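Local atomic coordinates of Tll0287 protein (PDB entry 5B82), a protein that binds a covalently attached heme c with histidine and cysteine as axial ligands in a PAS-like domain and may act in redox sensing or signalling. Residues A[137-142]-A[167-172]; A[128-133]-A[177-182]; A[47-52]-A[65-70]; A[143-148]-A[162-167]. All coordinates share one frame; numbering follows the deposited sequence.

Contact 1 of 4, residues A[137-142]-A[167-172]; sequences VQASCL and FRVGDL. With HEC (heme c), chain B.
Val137 pushes its two methyls into the bend made by 167-172. CG1 stands anti to the backbone N (chi1 175°), which leaves CG2 beside that nitrogen and splits the branches between two partners. CG1 rests on the carbonyl of the facing turn, 3.4 Å from Arg168 O, while CG2 comes obliquely to the Phe167 ring, 3.7 Å from CD1; the valine and phenylalanine side chains meet at roughly a right angle. Both backbone polar groups of Val137 are used as well: its N-H goes to Asp171 O (3.0 Å), and its O takes the N-H of Gly170 at 2.9 Å. That glycine sits in a type II turn from Arg168 to Asp171, with a positive phi of 105°. Asp171 braces the turn, since its OD2 receives Arg168 N from above the carboxylate plane at 2.9 Å. Further along, Leu142 divides its methyls: CD2 lies 3.2 Å from Phe167 O, and CD1 meets Val169 CG2, which also packs against Ala139 CA. Between these touching residues, Cys141 is joined covalently through SG to heme atom CAB, one of the two thioethers of a c-type heme. The loop that leads from strand 128-136 into helix 142-145 is thus fastened to the one entering strand 172-181, with Gln138 and Ser140 against helix 28-49 and Phe167 on Arg173.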
# COMPACT_ATOMS: atom_id res chain seq x y z
N VAL A 137 -5.46 7.92 -3.01
CA VAL A 137 -6.02 7.51 -4.28
C VAL A 137 -5.85 8.62 -5.32
O VAL A 137 -6.29 9.73 -5.09
CB VAL A 137 -7.52 7.20 -4.13
CG1 VAL A 137 -8.14 6.90 -5.49
CG2 VAL A 137 -7.72 6.03 -3.17
N GLN A 138 -5.18 8.32 -6.44
CA GLN A 138 -5.18 9.22 -7.61
C GLN A 138 -6.17 8.74 -8.68
O GLN A 138 -6.73 7.65 -8.57
CB GLN A 138 -3.79 9.35 -8.23
CG GLN A 138 -2.78 10.08 -7.37
CD GLN A 138 -2.04 9.14 -6.46
OE1 GLN A 138 -1.70 8.02 -6.85
NE2 GLN A 138 -1.79 9.56 -5.22
N ALA A 139 -6.37 9.57 -9.71
CA ALA A 139 -7.34 9.26 -10.77
C ALA A 139 -7.07 7.94 -11.48
O ALA A 139 -8.00 7.20 -11.79
CB ALA A 139 -7.42 10.41 -11.79
N SER A 140 -5.80 7.65 -11.75
CA SER A 140 -5.43 6.44 -12.48
C SER A 140 -5.93 5.20 -11.74
O SER A 140 -6.44 4.26 -12.35
CB SER A 140 -3.91 6.38 -12.65
OG SER A 140 -3.25 6.43 -11.39
N CYS A 141 -5.82 5.24 -10.42
CA CYS A 141 -6.17 4.10 -9.57
C CYS A 141 -7.61 3.66 -9.77
O CYS A 141 -7.94 2.47 -9.66
CB CYS A 141 -5.92 4.45 -8.11
SG CYS A 141 -4.40 5.36 -7.83
N LEU A 142 -8.46 4.63 -10.10
CA LEU A 142 -9.88 4.36 -10.27
C LEU A 142 -10.16 3.38 -11.41
O LEU A 142 -11.27 2.87 -11.53
CB LEU A 142 -10.66 5.66 -10.49
CG LEU A 142 -10.57 6.74 -9.41
CD1 LEU A 142 -11.37 7.97 -9.82
CD2 LEU A 142 -11.05 6.20 -8.07
N PHE A 167 -13.52 3.91 -4.31
CA PHE A 167 -12.72 5.07 -3.92
C PHE A 167 -12.98 6.28 -4.81
O PHE A 167 -13.43 6.15 -5.95
CB PHE A 167 -11.24 4.73 -3.97
CG PHE A 167 -10.81 3.72 -2.95
CD1 PHE A 167 -10.52 4.11 -1.65
CD2 PHE A 167 -10.66 2.40 -3.30
CE1 PHE A 167 -10.12 3.18 -0.72
CE2 PHE A 167 -10.26 1.47 -2.37
CZ PHE A 167 -9.98 1.86 -1.08
N ARG A 168 -12.67 7.47 -4.29
CA ARG A 168 -12.65 8.69 -5.08
C ARG A 168 -11.26 9.30 -4.99
O ARG A 168 -10.50 8.98 -4.08
CB ARG A 168 -13.68 9.69 -4.57
CG ARG A 168 -15.12 9.25 -4.74
CD ARG A 168 -16.04 10.44 -5.06
NE ARG A 168 -15.64 11.67 -4.38
CZ ARG A 168 -15.81 11.91 -3.08
NH1 ARG A 168 -16.36 10.99 -2.30
NH2 ARG A 168 -15.42 13.07 -2.56
N VAL A 169 -10.93 10.18 -5.94
CA VAL A 169 -9.64 10.85 -5.93
C VAL A 169 -9.47 11.63 -4.64
O VAL A 169 -10.30 12.48 -4.30
CB VAL A 169 -9.51 11.83 -7.11
CG1 VAL A 169 -8.21 12.61 -7.01
CG2 VAL A 169 -9.57 11.08 -8.42
N GLY A 170 -8.40 11.33 -3.91
CA GLY A 170 -8.11 12.00 -2.65
C GLY A 170 -8.40 11.15 -1.43
O GLY A 170 -8.00 11.51 -0.32
N ASP A 171 -9.10 10.04 -1.62
CA ASP A 171 -9.38 9.11 -0.51
C ASP A 171 -8.11 8.52 0.09
O ASP A 171 -7.09 8.40 -0.59
CB ASP A 171 -10.25 7.95 -0.99
CG ASP A 171 -11.69 8.34 -1.20
OD1 ASP A 171 -11.98 9.56 -1.15
OD2 ASP A 171 -12.52 7.44 -1.43
N LEU A 172 -8.18 8.11 1.35
CA LEU A 172 -7.12 7.30 1.94
C LEU A 172 -7.26 5.86 1.47
O LEU A 172 -8.24 5.18 1.79
CB LEU A 172 -7.18 7.37 3.46
CG LEU A 172 -6.21 6.45 4.20
CD1 LEU A 172 -4.76 6.85 3.91
CD2 LEU A 172 -6.51 6.46 5.68
FE HEC B . -4.03 -1.32 -6.76
CHA HEC B . -3.75 -3.84 -4.50
CHB HEC B . -3.32 0.97 -4.21
CHC HEC B . -4.04 1.24 -8.98
CHD HEC B . -5.11 -3.49 -9.19
NA HEC B . -3.67 -1.41 -4.72
C1A HEC B . -3.47 -2.58 -4.03
C2A HEC B . -2.94 -2.26 -2.71
C3A HEC B . -2.83 -0.93 -2.65
C4A HEC B . -3.29 -0.37 -3.89
CMA HEC B . -2.32 -0.09 -1.47
CAA HEC B . -2.56 -3.27 -1.61
CBA HEC B . -3.64 -3.39 -0.53
CGA HEC B . -4.74 -4.31 -1.00
O1A HEC B . -5.89 -3.84 -1.16
O2A HEC B . -4.46 -5.51 -1.25
NB HEC B . -3.75 0.71 -6.60
C1B HEC B . -3.42 1.45 -5.49
C2B HEC B . -3.19 2.83 -5.89
C3B HEC B . -3.40 2.90 -7.21
C4B HEC B . -3.74 1.57 -7.68
CMB HEC B . -2.83 4.00 -4.95
CAB HEC B . -3.27 4.16 -8.09
CBB HEC B . -1.80 4.65 -8.15
NC HEC B . -4.52 -1.15 -8.71
C1C HEC B . -4.40 -0.00 -9.46
C2C HEC B . -4.57 -0.36 -10.85
C3C HEC B . -5.00 -1.63 -10.90
C4C HEC B . -4.89 -2.18 -9.56
CMC HEC B . -4.70 0.70 -11.97
CAC HEC B . -5.44 -2.43 -12.16
CBC HEC B . -4.37 -2.53 -13.28
ND HEC B . -4.44 -3.32 -6.83
C1D HEC B . -4.74 -4.04 -7.98
C2D HEC B . -4.61 -5.45 -7.70
C3D HEC B . -4.19 -5.54 -6.24
C4D HEC B . -4.11 -4.18 -5.78
CMD HEC B . -4.84 -6.63 -8.67
CAD HEC B . -3.89 -6.80 -5.41
CBD HEC B . -2.40 -7.06 -5.62
CGD HEC B . -1.89 -8.16 -4.72
O1D HEC B . -2.34 -9.32 -4.86
O2D HEC B . -1.03 -7.87 -3.87

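Contact 2 of 4, residues A[128-133]-A[177-182]; sequences GVHYFR and AVTIPQ
Val129 O receives the N-H of Ile180 at 2.7 Å, and the same oxygen also has Thr179 CA at 3.2 Å as a CA-H...O contact. Val129 and Ile180 form one hydrogen-bonded pair of an antiparallel sheet, Tyr131 and Val178 the next, their strand axes running at 165°. In the non-hydrogen-bonded pair between them, His130 and Thr179 lie side by side on one face. The imidazole is met at its edge, near the ring plane, by Thr179 OG1, 2.9 Å from ND1; either atom could donate. With CG anti to the carbonyl carbon (chi1 -49°), the ring can use this bond while NE2 reaches Asp125 OD1, so both nitrogens are engaged, which should limit its rotation. A leucine in place of His130 would probably leave Asp125 and the threonine hydroxyl without this shared partner. On the same face the Phe132 ring brings CE1 obliquely to Ala177 CB (3.8 Å). Val129, Tyr131, Val178 and Ile180 point to the other face. Gly128 CA lies close against Ile180 O, where a side chain would clash. These are the two central strands of the antiparallel sheet of the PAS-like domain, flanked by 85-89 and 120-125; helix 103-114 packs on the His130 and Phe132 face, helix 28-49 on that of Tyr131 and Val178.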
# COMPACT_ATOMS: atom_id res chain seq x y z
N GLY A 128 9.79 -3.00 18.22
CA GLY A 128 10.89 -2.39 17.51
C GLY A 128 10.50 -1.01 16.97
O GLY A 128 9.74 -0.29 17.62
N VAL A 129 11.04 -0.67 15.81
CA VAL A 129 10.73 0.60 15.12
C VAL A 129 9.77 0.34 13.96
O VAL A 129 9.99 -0.56 13.15
CB VAL A 129 12.01 1.26 14.58
CG1 VAL A 129 11.70 2.62 14.07
CG2 VAL A 129 13.05 1.36 15.66
N HIS A 130 8.69 1.12 13.89
CA HIS A 130 7.65 0.91 12.90
C HIS A 130 7.47 2.20 12.10
O HIS A 130 7.24 3.24 12.69
CB HIS A 130 6.31 0.57 13.56
CG HIS A 130 6.39 -0.50 14.60
ND1 HIS A 130 6.16 -1.83 14.32
CD2 HIS A 130 6.65 -0.44 15.93
CE1 HIS A 130 6.27 -2.54 15.42
NE2 HIS A 130 6.56 -1.72 16.42
N TYR A 131 7.54 2.10 10.78
CA TYR A 131 7.32 3.26 9.93
C TYR A 131 6.08 3.01 9.09
O TYR A 131 5.91 1.90 8.55
CB TYR A 131 8.53 3.47 9.02
CG TYR A 131 8.40 4.58 7.97
CD1 TYR A 131 8.46 5.93 8.34
CD2 TYR A 131 8.27 4.29 6.62
CE1 TYR A 131 8.37 6.95 7.39
CE2 TYR A 131 8.18 5.31 5.65
CZ TYR A 131 8.24 6.63 6.05
OH TYR A 131 8.16 7.64 5.10
N PHE A 132 5.22 4.02 9.01
CA PHE A 132 4.00 3.94 8.23
C PHE A 132 3.97 5.11 7.26
O PHE A 132 4.34 6.22 7.62
CB PHE A 132 2.78 4.02 9.14
CG PHE A 132 2.74 2.95 10.21
CD1 PHE A 132 2.17 1.72 9.95
CD2 PHE A 132 3.29 3.18 11.46
CE1 PHE A 132 2.15 0.71 10.93
CE2 PHE A 132 3.26 2.19 12.46
CZ PHE A 132 2.69 0.96 12.18
N ARG A 133 3.51 4.86 6.05
CA ARG A 133 3.44 5.91 5.05
C ARG A 133 2.11 5.80 4.33
O ARG A 133 1.78 4.75 3.76
CB ARG A 133 4.65 5.83 4.10
CG ARG A 133 4.90 7.13 3.25
CD ARG A 133 4.23 7.06 1.91
NE ARG A 133 4.61 8.20 1.05
CZ ARG A 133 3.88 9.30 0.92
NH1 ARG A 133 2.74 9.43 1.59
NH2 ARG A 133 4.29 10.28 0.12
N ALA A 177 3.57 -0.32 5.73
CA ALA A 177 3.99 -0.55 7.12
C ALA A 177 5.30 -1.32 7.15
O ALA A 177 5.42 -2.40 6.56
CB ALA A 177 2.93 -1.33 7.87
N VAL A 178 6.31 -0.75 7.80
CA VAL A 178 7.59 -1.41 7.94
C VAL A 178 7.96 -1.57 9.40
O VAL A 178 7.73 -0.66 10.20
CB VAL A 178 8.71 -0.61 7.25
CG1 VAL A 178 10.06 -1.29 7.45
CG2 VAL A 178 8.40 -0.42 5.77
N THR A 179 8.52 -2.72 9.76
CA THR A 179 9.04 -2.90 11.11
C THR A 179 10.52 -3.28 11.08
O THR A 179 10.92 -4.22 10.38
CB THR A 179 8.27 -3.99 11.88
OG1 THR A 179 6.93 -3.54 12.12
CG2 THR A 179 8.94 -4.27 13.23
N ILE A 180 11.33 -2.54 11.83
CA ILE A 180 12.69 -2.96 12.12
C ILE A 180 12.66 -3.63 13.50
O ILE A 180 12.59 -2.95 14.52
CB ILE A 180 13.68 -1.79 12.15
CG1 ILE A 180 13.53 -0.91 10.90
CG2 ILE A 180 15.11 -2.33 12.28
CD1 ILE A 180 14.40 0.33 10.94
N PRO A 181 12.68 -4.96 13.52
CA PRO A 181 12.48 -5.71 14.76
C PRO A 181 13.48 -5.35 15.86
O PRO A 181 14.62 -5.03 15.56
CB PRO A 181 12.65 -7.17 14.34
CG PRO A 181 13.43 -7.12 13.08
CD PRO A 181 13.01 -5.85 12.39
N GLN A 182 13.03 -5.39 17.11
CA GLN A 182 13.89 -5.16 18.27
C GLN A 182 15.05 -6.17 18.33
O GLN A 182 16.19 -5.79 18.56
CB GLN A 182 13.05 -5.26 19.55
CG GLN A 182 13.80 -4.95 20.83
CD GLN A 182 13.67 -3.49 21.27
OE1 GLN A 182 14.65 -2.76 21.30
NE2 GLN A 182 12.46 -3.08 21.66

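Contact 3 of 4, residues A[47-52]-A[65-70]; sequences GLASTL and KAVCAP. With HEC (heme c), chain B.
Lys65 NZ is gripped by two oxygens of 47-52: Leu48 O at 2.5 Å, short in the model and approached in the carbonyl plane on a lone pair, and Thr51 OG1 at 2.7 Å. The lysine chain is extended throughout, CG anti to the backbone N (chi1 173°), and this full reach brings the ammonium to the end of the helix and the turn after it. There it satisfies a carbonyl near the helix terminus, where its charge would probably suit the dipole. With Lys65 replaced by an alanine, Leu48 O and the threonine hydroxyl would probably be left without their shared ammonium, and the tie between the turn and 65-70 lost. Farther in, Leu48 sends CD1 to Pro70 CG (3.8 Å) and to Val67 O at 3.5 Å, a buried oxygen with no polar partner in the model. Val67 puts CG1 against Ala49 CB at 4.0 Å and CG2 toward Leu52, and both methyls also lie by the heme, as do Ala49 and Leu52. Next to Val67, Cys68 points away from 47-52, its SG binding the heme iron at 2.1 Å opposite His145. The contact joins the C-terminal end of helix 28-49 to the start of helix 69-82, with Met44 of the first helix against Pro70.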
# COMPACT_ATOMS: atom_id res chain seq x y z
N GLY A 47 4.00 5.24 -11.06
CA GLY A 47 4.55 5.13 -12.39
C GLY A 47 3.87 4.07 -13.23
O GLY A 47 3.56 4.31 -14.40
N LEU A 48 3.63 2.90 -12.66
CA LEU A 48 2.95 1.85 -13.42
C LEU A 48 1.51 2.24 -13.76
O LEU A 48 1.03 2.02 -14.87
CB LEU A 48 2.99 0.51 -12.68
CG LEU A 48 4.40 -0.09 -12.57
CD1 LEU A 48 4.42 -1.34 -11.70
CD2 LEU A 48 4.93 -0.38 -13.96
N ALA A 49 0.82 2.85 -12.80
CA ALA A 49 -0.57 3.25 -13.02
C ALA A 49 -0.72 4.45 -13.95
O ALA A 49 -1.79 4.64 -14.53
CB ALA A 49 -1.26 3.52 -11.70
N SER A 50 0.33 5.25 -14.10
CA SER A 50 0.23 6.54 -14.81
C SER A 50 -0.30 6.51 -16.24
O SER A 50 -0.85 7.50 -16.72
CB SER A 50 1.58 7.28 -14.79
OG SER A 50 2.50 6.68 -15.68
N THR A 51 -0.14 5.39 -16.94
CA THR A 51 -0.58 5.30 -18.33
C THR A 51 -2.09 5.13 -18.47
O THR A 51 -2.63 5.20 -19.57
CB THR A 51 0.11 4.15 -19.08
OG1 THR A 51 0.06 2.96 -18.28
CG2 THR A 51 1.56 4.51 -19.36
N LEU A 52 -2.77 4.90 -17.35
CA LEU A 52 -4.21 4.61 -17.39
C LEU A 52 -5.03 5.85 -17.01
O LEU A 52 -4.64 6.61 -16.13
CB LEU A 52 -4.53 3.45 -16.45
CG LEU A 52 -3.49 2.32 -16.37
CD1 LEU A 52 -3.86 1.30 -15.30
CD2 LEU A 52 -3.29 1.63 -17.71
N LYS A 65 -2.83 -4.87 -17.36
CA LYS A 65 -1.46 -4.53 -17.00
C LYS A 65 -1.23 -4.76 -15.51
O LYS A 65 -2.09 -4.44 -14.69
CB LYS A 65 -1.19 -3.07 -17.36
CG LYS A 65 0.14 -2.49 -16.91
CD LYS A 65 0.18 -0.99 -17.20
CE LYS A 65 1.56 -0.39 -16.92
NZ LYS A 65 1.60 1.09 -17.16
N ALA A 66 -0.06 -5.30 -15.17
CA ALA A 66 0.31 -5.47 -13.77
C ALA A 66 0.68 -4.12 -13.18
O ALA A 66 1.53 -3.40 -13.71
CB ALA A 66 1.47 -6.44 -13.63
N VAL A 67 0.02 -3.75 -12.10
CA VAL A 67 0.29 -2.48 -11.48
C VAL A 67 0.69 -2.69 -10.02
O VAL A 67 1.79 -2.32 -9.61
CB VAL A 67 -0.91 -1.52 -11.61
CG1 VAL A 67 -0.76 -0.32 -10.68
CG2 VAL A 67 -1.06 -1.06 -13.08
N CYS A 68 -0.19 -3.32 -9.24
CA CYS A 68 0.03 -3.43 -7.81
C CYS A 68 0.71 -4.73 -7.36
O CYS A 68 1.40 -4.74 -6.34
CB CYS A 68 -1.29 -3.20 -7.06
SG CYS A 68 -1.96 -1.51 -7.17
N ALA A 69 0.53 -5.82 -8.10
CA ALA A 69 1.21 -7.08 -7.77
C ALA A 69 2.74 -6.94 -7.65
O ALA A 69 3.34 -7.40 -6.66
CB ALA A 69 0.82 -8.20 -8.74
N PRO A 70 3.39 -6.29 -8.65
CA PRO A 70 4.84 -6.09 -8.50
C PRO A 70 5.22 -5.24 -7.29
O PRO A 70 6.35 -5.37 -6.80
CB PRO A 70 5.24 -5.39 -9.80
CG PRO A 70 3.98 -4.91 -10.41
CD PRO A 70 2.93 -5.87 -9.99
FE HEC B . -4.03 -1.32 -6.76
CHA HEC B . -3.75 -3.84 -4.50
CHB HEC B . -3.32 0.97 -4.21
CHC HEC B . -4.04 1.24 -8.98
CHD HEC B . -5.11 -3.49 -9.19
NA HEC B . -3.67 -1.41 -4.72
C1A HEC B . -3.47 -2.58 -4.03
C2A HEC B . -2.94 -2.26 -2.71
C3A HEC B . -2.83 -0.93 -2.65
C4A HEC B . -3.29 -0.37 -3.89
CMA HEC B . -2.32 -0.09 -1.47
CAA HEC B . -2.56 -3.27 -1.61
CBA HEC B . -3.64 -3.39 -0.53
CGA HEC B . -4.74 -4.31 -1.00
O1A HEC B . -5.89 -3.84 -1.16
O2A HEC B . -4.46 -5.51 -1.25
NB HEC B . -3.75 0.71 -6.60
C1B HEC B . -3.42 1.45 -5.49
C2B HEC B . -3.19 2.83 -5.89
C3B HEC B . -3.40 2.90 -7.21
C4B HEC B . -3.74 1.57 -7.68
CMB HEC B . -2.83 4.00 -4.95
CAB HEC B . -3.27 4.16 -8.09
CBB HEC B . -1.80 4.65 -8.15
NC HEC B . -4.52 -1.15 -8.71
C1C HEC B . -4.40 -0.00 -9.46
C2C HEC B . -4.57 -0.36 -10.85
C3C HEC B . -5.00 -1.63 -10.90
C4C HEC B . -4.89 -2.18 -9.56
CMC HEC B . -4.70 0.70 -11.97
CAC HEC B . -5.44 -2.43 -12.16
CBC HEC B . -4.37 -2.53 -13.28
ND HEC B . -4.44 -3.32 -6.83
C1D HEC B . -4.74 -4.04 -7.98
C2D HEC B . -4.61 -5.45 -7.70
C3D HEC B . -4.19 -5.54 -6.24
C4D HEC B . -4.11 -4.18 -5.78
CMD HEC B . -4.84 -6.63 -8.67
CAD HEC B . -3.89 -6.80 -5.41
CBD HEC B . -2.40 -7.06 -5.62
CGD HEC B . -1.89 -8.16 -4.72
O1D HEC B . -2.34 -9.32 -4.86
O2D HEC B . -1.03 -7.87 -3.87

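Contact 4 of 4, residues A[143-148]-A[162-167]; sequences ACHGAK and DRAYGF. With HEC (heme c), chain B.
His145, last residue of the CXXCH heme-binding motif with Cys141 and Cys144, meets Ala164 on one side of the heme c. His145 NE2 binds the heme iron FE at 2.1 Å. Cys144 SG is bonded covalently to heme atom CAC. The second shell sets the imidazole: ND1 donates to Ala164 O at 2.8 Å, with the oxygen in the ring plane, so the ring is held at both nitrogens and cannot easily turn about the iron bond. This bond may also increase the electron donation of the imidazole. Ala164, at the centre of an inverse gamma turn, is steadied by Asp162, whose OD2 accepts its N-H in an Asx turn and also makes a salt bridge to Arg94. Backbone bonds then clamp the two segments: Gly166 N to Gly146 O at 2.7 Å, and a weak one from Phe167 N to His145 O, an oxygen that also lies at the edge of the Phe167 ring. On the outer side Lys148 runs extended alongside Tyr165, whose chi1 of 53° lays the ring beside the lysine chain. The lysine methylenes cover one ring face in a CH-pi contact, with Lys148 CG 3.7 Å from the centroid of the Tyr165 ring and 10° off the normal.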
# COMPACT_ATOMS: atom_id res chain seq x y z
N ALA A 143 -9.15 3.14 -12.26
CA ALA A 143 -9.29 2.12 -13.29
C ALA A 143 -9.60 0.74 -12.70
O ALA A 143 -10.31 -0.05 -13.32
CB ALA A 143 -8.04 2.05 -14.16
N CYS A 144 -9.09 0.47 -11.50
CA CYS A 144 -9.24 -0.88 -10.91
C CYS A 144 -9.77 -0.85 -9.47
O CYS A 144 -10.15 -1.88 -8.93
CB CYS A 144 -7.91 -1.65 -10.92
SG CYS A 144 -7.12 -1.82 -12.54
N HIS A 145 -9.76 0.34 -8.87
CA HIS A 145 -10.26 0.53 -7.52
C HIS A 145 -11.41 1.54 -7.50
O HIS A 145 -11.78 2.04 -6.43
CB HIS A 145 -9.14 1.02 -6.61
CG HIS A 145 -8.00 0.05 -6.46
ND1 HIS A 145 -8.13 -1.15 -5.80
CD2 HIS A 145 -6.70 0.13 -6.84
CE1 HIS A 145 -6.96 -1.78 -5.79
NE2 HIS A 145 -6.08 -1.02 -6.41
N GLY A 146 -11.94 1.86 -8.67
CA GLY A 146 -13.05 2.78 -8.79
C GLY A 146 -14.38 2.07 -8.59
O GLY A 146 -14.55 1.33 -7.62
N ALA A 147 -15.32 2.29 -9.50
CA ALA A 147 -16.65 1.69 -9.39
C ALA A 147 -16.56 0.17 -9.33
O ALA A 147 -15.80 -0.45 -10.07
CB ALA A 147 -17.55 2.13 -10.54
N LYS A 148 -17.34 -0.42 -8.42
CA LYS A 148 -17.34 -1.86 -8.22
C LYS A 148 -17.70 -2.58 -9.50
O LYS A 148 -17.11 -3.60 -9.84
CB LYS A 148 -18.34 -2.24 -7.12
CG LYS A 148 -18.37 -3.73 -6.79
CD LYS A 148 -19.41 -4.04 -5.73
CE LYS A 148 -19.48 -5.53 -5.42
NZ LYS A 148 -20.52 -5.82 -4.39
N ASP A 162 -12.74 -9.28 -2.42
CA ASP A 162 -12.25 -7.93 -2.68
C ASP A 162 -13.13 -6.87 -2.03
O ASP A 162 -14.35 -6.99 -2.01
CB ASP A 162 -12.16 -7.69 -4.19
CG ASP A 162 -11.66 -6.30 -4.53
OD1 ASP A 162 -12.25 -5.66 -5.42
OD2 ASP A 162 -10.67 -5.86 -3.91
N ARG A 163 -12.49 -5.83 -1.48
CA ARG A 163 -13.20 -4.67 -0.94
C ARG A 163 -12.56 -3.38 -1.45
O ARG A 163 -13.03 -2.28 -1.15
CB ARG A 163 -13.18 -4.69 0.59
CG ARG A 163 -13.80 -5.93 1.22
CD ARG A 163 -15.11 -5.62 1.95
NE ARG A 163 -16.23 -5.40 1.04
CZ ARG A 163 -17.49 -5.22 1.43
NH1 ARG A 163 -17.80 -5.22 2.72
NH2 ARG A 163 -18.45 -5.02 0.54
N ALA A 164 -11.50 -3.51 -2.23
CA ALA A 164 -10.73 -2.35 -2.68
C ALA A 164 -11.36 -1.62 -3.87
O ALA A 164 -10.73 -1.45 -4.92
CB ALA A 164 -9.29 -2.77 -3.01
N TYR A 165 -12.60 -1.18 -3.69
CA TYR A 165 -13.30 -0.41 -4.72
C TYR A 165 -14.12 0.70 -4.10
O TYR A 165 -14.21 0.80 -2.87
CB TYR A 165 -14.22 -1.32 -5.56
CG TYR A 165 -15.19 -2.15 -4.74
CD1 TYR A 165 -14.92 -3.48 -4.45
CD2 TYR A 165 -16.37 -1.60 -4.25
CE1 TYR A 165 -15.79 -4.25 -3.70
CE2 TYR A 165 -17.25 -2.36 -3.50
CZ TYR A 165 -16.96 -3.68 -3.23
OH TYR A 165 -17.83 -4.44 -2.48
N GLY A 166 -14.71 1.53 -4.95
CA GLY A 166 -15.56 2.61 -4.49
C GLY A 166 -14.80 3.82 -3.98
O GLY A 166 -15.37 4.66 -3.29
N PHE A 167 -13.52 3.91 -4.31
CA PHE A 167 -12.72 5.07 -3.92
C PHE A 167 -12.98 6.28 -4.81
O PHE A 167 -13.43 6.15 -5.95
CB PHE A 167 -11.24 4.73 -3.97
CG PHE A 167 -10.81 3.72 -2.95
CD1 PHE A 167 -10.52 4.11 -1.65
CD2 PHE A 167 -10.66 2.40 -3.30
CE1 PHE A 167 -10.12 3.18 -0.72
CE2 PHE A 167 -10.26 1.47 -2.37
CZ PHE A 167 -9.98 1.86 -1.08
FE HEC B . -4.03 -1.32 -6.76
CHA HEC B . -3.75 -3.84 -4.50
CHB HEC B . -3.32 0.97 -4.21
CHC HEC B . -4.04 1.24 -8.98
CHD HEC B . -5.11 -3.49 -9.19
NA HEC B . -3.67 -1.41 -4.72
C1A HEC B . -3.47 -2.58 -4.03
C2A HEC B . -2.94 -2.26 -2.71
C3A HEC B . -2.83 -0.93 -2.65
C4A HEC B . -3.29 -0.37 -3.89
CMA HEC B . -2.32 -0.09 -1.47
CAA HEC B . -2.56 -3.27 -1.61
CBA HEC B . -3.64 -3.39 -0.53
CGA HEC B . -4.74 -4.31 -1.00
O1A HEC B . -5.89 -3.84 -1.16
O2A HEC B . -4.46 -5.51 -1.25
NB HEC B . -3.75 0.71 -6.60
C1B HEC B . -3.42 1.45 -5.49
C2B HEC B . -3.19 2.83 -5.89
C3B HEC B . -3.40 2.90 -7.21
C4B HEC B . -3.74 1.57 -7.68
CMB HEC B . -2.83 4.00 -4.95
CAB HEC B . -3.27 4.16 -8.09
CBB HEC B . -1.80 4.65 -8.15
NC HEC B . -4.52 -1.15 -8.71
C1C HEC B . -4.40 -0.00 -9.46
C2C HEC B . -4.57 -0.36 -10.85
C3C HEC B . -5.00 -1.63 -10.90
C4C HEC B . -4.89 -2.18 -9.56
CMC HEC B . -4.70 0.70 -11.97
CAC HEC B . -5.44 -2.43 -12.16
CBC HEC B . -4.37 -2.53 -13.28
ND HEC B . -4.44 -3.32 -6.83
C1D HEC B . -4.74 -4.04 -7.98
C2D HEC B . -4.61 -5.45 -7.70
C3D HEC B . -4.19 -5.54 -6.24
C4D HEC B . -4.11 -4.18 -5.78
CMD HEC B . -4.84 -6.63 -8.67
CAD HEC B . -3.89 -6.80 -5.41
CBD HEC B . -2.40 -7.06 -5.62
CGD HEC B . -1.89 -8.16 -4.72
O1D HEC B . -2.34 -9.32 -4.86
O2D HEC B . -1.03 -7.87 -3.87

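How the contacts relate
Contacts 1, 3 and 4 gather round the heme, while contact 2 lies about 26 to 28 Å from them between centres, in the middle of the sheet. Contact 4 is the most buried and holds an axial ligand; contacts 1, 2 and 3 are partly buried, 1 and 3 with exposed turns at their margins. Contacts 1 and 4 share Phe167 and hold the loop before strand 172-181 to successive parts of the heme-binding segment, contact 4 nested inside contact 1. Contact 3 supplies the other axial ligand from the approach to helix 69-82 and touches contact 1 through Ser140 on Ala49 and Leu52. Chemistry follows place: regular strand pairing in contact 2, irregular backbone bonds in 1 and 4, and a lysine holding two oxygens in 3.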